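Local atomic coordinates of hydroxyethylphosphonate dioxygenase (Streptomyces albus, PDB entry 6B9R), a protein that probably uses a non-haem iron centre and dioxygen to oxidatively cleave 2-hydroxyethylphosphonate, yielding hydroxymethylphosphonate. Residues Arg308-Gly312 with Arg313-Arg317; Arg218-Ala221 with Thr222-Arg225. All blocks are in the same frame, centred on the assembly; numbering follows the deposited sequence.

Contact 1. Residues Arg308-Gly312 with Arg313-Arg317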
ATOM      1  N   ARG A 308      15.530 -18.226  -0.877  1.00 20.19           N
ATOM      2  CA  ARG A 308      16.393 -18.245   0.306  1.00 22.09           C
ATOM      3  C   ARG A 308      16.054 -19.491   1.116  1.00 20.22           C
ATOM      4  O   ARG A 308      14.965 -19.597   1.687  1.00 20.05           O
ATOM      5  CB  ARG A 308      16.235 -16.968   1.140  1.00 27.31           C
ATOM      6  CG  ARG A 308      16.868 -16.975   2.555  1.00 26.94           C
ATOM      7  CD  ARG A 308      18.212 -17.718   2.668  1.00 25.37           C
ATOM      8  NE  ARG A 308      19.175 -17.337   1.648  1.00 43.86           N
ATOM      9  CZ  ARG A 308      20.220 -18.081   1.302  1.00 38.31           C
ATOM     10  NH1 ARG A 308      20.432 -19.258   1.887  1.00 41.25           N
ATOM     11  NH2 ARG A 308      21.039 -17.657   0.362  1.00 32.47           N
ATOM     12  N   ILE A 309      16.992 -20.425   1.179  1.00 20.45           N
ATOM     13  CA  ILE A 309      16.782 -21.703   1.849  1.00 24.30           C
ATOM     14  C   ILE A 309      17.303 -21.614   3.279  1.00 24.44           C
ATOM     15  O   ILE A 309      18.445 -21.195   3.504  1.00 20.54           O
ATOM     16  CB  ILE A 309      17.489 -22.835   1.087  1.00 21.91           C
ATOM     17  CG1 ILE A 309      16.909 -22.956  -0.327  1.00 22.45           C
ATOM     18  CG2 ILE A 309      17.332 -24.138   1.835  1.00 20.96           C
ATOM     19  CD1 ILE A 309      17.752 -23.823  -1.258  1.00 21.27           C
ATOM     20  N   GLN A 310      16.477 -22.034   4.247  1.00 20.33           N
ATOM     21  CA  GLN A 310      16.898 -22.098   5.646  1.00 20.28           C
ATOM     22  C   GLN A 310      16.993 -23.553   6.086  1.00 20.46           C
ATOM     23  O   GLN A 310      15.955 -24.205   6.285  1.00 20.41           O
ATOM     24  CB  GLN A 310      15.931 -21.337   6.564  1.00 19.98           C
ATOM     25  CG  GLN A 310      16.324 -21.395   8.051  1.00 21.07           C
ATOM     26  CD  GLN A 310      17.723 -20.851   8.282  1.00 19.99           C
ATOM     27  OE1 GLN A 310      18.002 -19.696   7.969  1.00 25.66           O
ATOM     28  NE2 GLN A 310      18.616 -21.691   8.796  1.00 20.19           N
ATOM     29  N   PRO A 311      18.189 -24.114   6.243  1.00 20.70           N
ATOM     30  CA  PRO A 311      18.286 -25.443   6.860  1.00 20.86           C
ATOM     31  C   PRO A 311      17.747 -25.377   8.279  1.00 20.67           C
ATOM     32  O   PRO A 311      18.055 -24.452   9.033  1.00 20.51           O
ATOM     33  CB  PRO A 311      19.794 -25.749   6.833  1.00 24.43           C
ATOM     34  CG  PRO A 311      20.381 -24.765   5.835  1.00 22.53           C
ATOM     35  CD  PRO A 311      19.505 -23.542   5.925  1.00 21.48           C
ATOM     36  N   GLY A 312      16.922 -26.357   8.636  1.00 20.68           N
ATOM     37  CA  GLY A 312      16.420 -26.406   9.996  1.00 20.88           C
ATOM     38  C   GLY A 312      17.514 -26.610  11.030  1.00 23.18           C
ATOM     39  O   GLY A 312      17.394 -26.144  12.165  1.00 20.47           O
ATOM     40  N   ARG A 313      18.599 -27.291  10.650  1.00 20.92           N
ATOM     41  CA  ARG A 313      19.642 -27.635  11.610  1.00 22.59           C
ATOM     42  C   ARG A 313      20.380 -26.403  12.118  1.00 22.77           C
ATOM     43  O   ARG A 313      20.762 -26.345  13.293  1.00 23.91           O
ATOM     44  CB  ARG A 313      20.639 -28.608  10.975  1.00 21.43           C
ATOM     45  CG  ARG A 313      21.559 -29.308  11.967  1.00 33.29           C
ATOM     46  CD  ARG A 313      22.656 -30.056  11.224  1.00 31.02           C
ATOM     47  NE  ARG A 313      23.722 -29.154  10.781  1.00 29.56           N
ATOM     48  CZ  ARG A 313      24.398 -29.286   9.642  1.00 41.04           C
ATOM     49  NH1 ARG A 313      24.110 -30.280   8.803  1.00 36.36           N
ATOM     50  NH2 ARG A 313      25.364 -28.419   9.337  1.00 36.63           N
ATOM     51  N   THR A 314      20.617 -25.424  11.255  1.00 20.87           N
ATOM     52  CA  THR A 314      21.405 -24.257  11.629  1.00 20.77           C
ATOM     53  C   THR A 314      20.545 -23.043  11.968  1.00 22.32           C
ATOM     54  O   THR A 314      21.085 -21.961  12.231  1.00 23.28           O
ATOM     55  CB  THR A 314      22.374 -23.918  10.504  1.00 26.95           C
ATOM     56  OG1 THR A 314      21.628 -23.762   9.294  1.00 23.51           O
ATOM     57  CG2 THR A 314      23.413 -25.039  10.344  1.00 30.01           C
ATOM     58  N   ALA A 315      19.227 -23.207  11.993  1.00 20.27           N
ATOM     59  CA  ALA A 315      18.320 -22.096  12.236  1.00 19.96           C
ATOM     60  C   ALA A 315      18.447 -21.575  13.668  1.00 20.55           C
ATOM     61  O   ALA A 315      18.707 -22.332  14.603  1.00 19.89           O
ATOM     62  CB  ALA A 315      16.880 -22.539  11.964  1.00 20.56           C
ATOM     63  N   SER A 316      18.264 -20.261  13.832  1.00 19.57           N
ATOM     64  CA  SER A 316      18.335 -19.645  15.158  1.00 19.40           C
ATOM     65  C   SER A 316      17.231 -20.179  16.059  1.00 19.31           C
ATOM     66  O   SER A 316      16.087 -20.352  15.630  1.00 19.24           O
ATOM     67  CB  SER A 316      18.202 -18.119  15.058  1.00 24.22           C
ATOM     68  OG  SER A 316      19.357 -17.511  14.506  1.00 26.07           O
ATOM     69  N   ARG A 317      17.568 -20.424  17.329  1.00 15.93           N
ATOM     70  CA  ARG A 317      16.613 -20.958  18.295  1.00 15.44           C
ATOM     71  C   ARG A 317      16.676 -20.151  19.577  1.00 14.97           C
ATOM     72  O   ARG A 317      17.765 -19.773  20.022  1.00 17.75           O
ATOM     73  CB  ARG A 317      16.895 -22.428  18.610  1.00 19.19           C
ATOM     74  CG  ARG A 317      16.533 -23.381  17.489  1.00 21.07           C
ATOM     75  CD  ARG A 317      17.149 -24.751  17.755  1.00 24.15           C
ATOM     76  NE  ARG A 317      16.708 -25.711  16.756  1.00 33.58           N
ATOM     77  CZ  ARG A 317      17.348 -25.939  15.614  1.00 31.68           C
ATOM     78  NH1 ARG A 317      18.455 -25.275  15.341  1.00 26.26           N
ATOM     79  NH2 ARG A 317      16.882 -26.830  14.748  1.00 42.89           N
TER
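The R317 guanidinium meets G312 O at its edge, NH2 giving a hydrogen bond of 2.7 Å to that oxygen from above the carbonyl plane. R313 C also lies at this edge, in the guanidinium plane, while NH1 donates to R313 O at 3.3 Å, so two carbonyls of the turn share one long, extended arginine. The second flat group is the Q310 amide. Its NE2 binds P311 O at 2.8 Å, with the acceptor in the amide plane, and rests against A315 CA at 3.5 Å; the bend at chi2 (57°) brings the amide back over the turn. Replacing Q310 by alanine removes the amide, and P311 O would probably lose this donor while one flank of A315 is left uncovered. A weak bond from A315 N to G312 O (3.5 Å) closes a type I beta turn, with R313 and T314 at its corners. T314 OG1 comes against P311 CB at 3.7 Å, and the small A315 fits the buried inner side. D180 OD1 accepts from G312 N. The turn joins strand 307-310, paired with 181-184 in one sheet, to strand 317-320, paired with 328-332 in the other, where A315 packs on T331.

Contact 2. Residues Arg218-Ala221 with Thr222-Arg225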
ATOM      1  N   ARG A 218      -3.584  -3.008  -9.735  1.00 17.14           N
ATOM      2  CA  ARG A 218      -4.629  -2.372 -10.537  1.00 16.86           C
ATOM      3  C   ARG A 218      -4.116  -1.109 -11.201  1.00 16.99           C
ATOM      4  O   ARG A 218      -4.380  -0.865 -12.384  1.00 17.22           O
ATOM      5  CB  ARG A 218      -5.836  -2.035  -9.657  1.00 20.17           C
ATOM      6  CG  ARG A 218      -6.367  -3.192  -8.845  1.00 24.65           C
ATOM      7  CD  ARG A 218      -6.947  -4.279  -9.718  1.00 28.45           C
ATOM      8  NE  ARG A 218      -7.486  -5.374  -8.914  1.00 25.76           N
ATOM      9  CZ  ARG A 218      -6.746  -6.260  -8.261  1.00 27.85           C
ATOM     10  NH1 ARG A 218      -5.430  -6.196  -8.320  1.00 32.92           N
ATOM     11  NH2 ARG A 218      -7.328  -7.219  -7.551  1.00 36.99           N
ATOM     12  N   GLU A 219      -3.388  -0.291 -10.446  1.00 17.65           N
ATOM     13  CA  GLU A 219      -2.863   0.962 -10.973  1.00 16.99           C
ATOM     14  C   GLU A 219      -1.814   0.697 -12.039  1.00 17.26           C
ATOM     15  O   GLU A 219      -1.898   1.199 -13.165  1.00 17.49           O
ATOM     16  CB  GLU A 219      -2.267   1.769  -9.820  1.00 18.55           C
ATOM     17  CG  GLU A 219      -2.385   3.258  -9.933  1.00 30.69           C
ATOM     18  CD  GLU A 219      -1.813   3.962  -8.708  1.00 28.25           C
ATOM     19  OE1 GLU A 219      -0.643   4.390  -8.768  1.00 28.04           O
ATOM     20  OE2 GLU A 219      -2.539   4.077  -7.697  1.00 28.36           O
ATOM     21  N   LEU A 220      -0.812  -0.108 -11.700  1.00 17.26           N
ATOM     22  CA  LEU A 220       0.250  -0.372 -12.660  1.00 17.53           C
ATOM     23  C   LEU A 220      -0.284  -1.029 -13.922  1.00 20.81           C
ATOM     24  O   LEU A 220       0.230  -0.775 -15.021  1.00 18.34           O
ATOM     25  CB  LEU A 220       1.311  -1.242 -12.006  1.00 17.48           C
ATOM     26  CG  LEU A 220       2.089  -0.522 -10.907  1.00 19.87           C
ATOM     27  CD1 LEU A 220       2.974  -1.518 -10.171  1.00 17.23           C
ATOM     28  CD2 LEU A 220       2.920   0.597 -11.496  1.00 18.35           C
ATOM     29  N   ALA A 221      -1.314  -1.868 -13.792  1.00 17.73           N
ATOM     30  CA  ALA A 221      -1.885  -2.510 -14.974  1.00 18.00           C
ATOM     31  C   ALA A 221      -2.426  -1.485 -15.968  1.00 20.13           C
ATOM     32  O   ALA A 221      -2.387  -1.723 -17.181  1.00 19.99           O
ATOM     33  CB  ALA A 221      -2.986  -3.487 -14.561  1.00 17.88           C
ATOM     34  N   THR A 222      -2.923  -0.338 -15.488  1.00 17.99           N
ATOM     35  CA  THR A 222      -3.403   0.684 -16.426  1.00 18.17           C
ATOM     36  C   THR A 222      -2.269   1.463 -17.067  1.00 23.89           C
ATOM     37  O   THR A 222      -2.436   1.973 -18.180  1.00 24.00           O
ATOM     38  CB  THR A 222      -4.334   1.703 -15.761  1.00 17.96           C
ATOM     39  OG1 THR A 222      -3.607   2.477 -14.790  1.00 17.77           O
ATOM     40  CG2 THR A 222      -5.551   1.024 -15.126  1.00 18.54           C
ATOM     41  N   PHE A 223      -1.139   1.616 -16.373  1.00 18.60           N
ATOM     42  CA  PHE A 223      -0.019   2.345 -16.967  1.00 21.32           C
ATOM     43  C   PHE A 223       0.636   1.555 -18.089  1.00 26.36           C
ATOM     44  O   PHE A 223       1.165   2.150 -19.034  1.00 22.81           O
ATOM     45  CB  PHE A 223       1.046   2.678 -15.923  1.00 18.27           C
ATOM     46  CG  PHE A 223       0.528   3.379 -14.707  1.00 19.18           C
ATOM     47  CD1 PHE A 223      -0.596   4.175 -14.756  1.00 19.50           C
ATOM     48  CD2 PHE A 223       1.203   3.250 -13.503  1.00 18.72           C
ATOM     49  CE1 PHE A 223      -1.054   4.821 -13.626  1.00 20.50           C
ATOM     50  CE2 PHE A 223       0.747   3.892 -12.368  1.00 23.64           C
ATOM     51  CZ  PHE A 223      -0.384   4.680 -12.438  1.00 20.02           C
ATOM     52  N   GLY A 224       0.630   0.233 -17.998  1.00 23.46           N
ATOM     53  CA  GLY A 224       1.232  -0.601 -19.020  1.00 28.74           C
ATOM     54  C   GLY A 224       2.605  -1.109 -18.618  1.00 26.79           C
ATOM     55  O   GLY A 224       3.185  -0.727 -17.598  1.00 25.44           O
ATOM     56  N   ARG A 225       3.143  -1.966 -19.485  1.00 26.38           N
ATOM     57  CA  ARG A 225       4.352  -2.722 -19.170  1.00 25.32           C
ATOM     58  C   ARG A 225       5.601  -1.841 -19.152  1.00 20.80           C
ATOM     59  O   ARG A 225       6.475  -2.010 -18.292  1.00 26.84           O
ATOM     60  CB  ARG A 225       4.499  -3.853 -20.184  1.00 26.67           C
ATOM     61  CG  ARG A 225       5.595  -4.817 -19.891  1.00 33.59           C
ATOM     62  CD  ARG A 225       5.628  -5.879 -20.968  1.00 33.19           C
ATOM     63  NE  ARG A 225       6.541  -6.953 -20.613  1.00 41.56           N
ATOM     64  CZ  ARG A 225       6.335  -8.220 -20.938  1.00 40.64           C
ATOM     65  NH1 ARG A 225       7.211  -9.139 -20.576  1.00 40.73           N
ATOM     66  NH2 ARG A 225       5.238  -8.558 -21.608  1.00 41.74           N
TER
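The T222 hydroxyl is set between the backbone N and the carbonyl carbon (chi1 66°), which turns it back along the helix to E219 O one turn earlier. F223 instead holds CG anti to its carbonyl carbon (chi1 -53°), and this swings the ring across the same oxygen. Several groups converge on E219 O. OG1 of T222 gives it a 2.7 Å hydrogen bond in the carbonyl plane, on a lone pair; T222 N donates to E219 O at 3.0 Å from above the carbonyl plane; and E219 O sits 3.5 Å above the plane of the F223 ring, over its centre. The ring's far end meets the aliphatic part of E219, where F223 CZ lies 3.5 Å from E219 CG, and L220 CD2 touches F223 CD2 at 3.7 Å obliquely. G224, the first residue to leave helical backbone angles, still bonds through its N to L220 O at 3.2 Å. Its positive phi (101°) suits glycine, since a side chain would press on the F223 carbonyl; G224 then N-caps helix 225-231. From the second subunit, H364 NE2 and S422 OG bind the E219 carboxylate and Q119 NE2 binds T222 OG1. A buried acid so supplied with partners is likely to stay ionised, and the threonine, spending its proton on E219 O, can accept from the glutamine: the helix end thereby offers polar groups to the dimer interface.

How the contacts relate
Contact 2 precedes contact 1 along the chain, and the two lie on opposite sides of its centre, with centres about 38 Å apart and nearest atoms about 23 Å apart. Both are local, contact 1 a beta turn at the surface between two antiparallel sheets, contact 2 the last turn of helix 215-223, buried against the second subunit. Neither supplies a residue to the iron site of H149, Q153 and H190 or to the rest of the substrate pocket. Each is linked to that site through one sheet: contact 1 leaves its edge strand 307-310, contact 2 follows its strand 202-208, and strand 152-158 of the same sheet carries Q153.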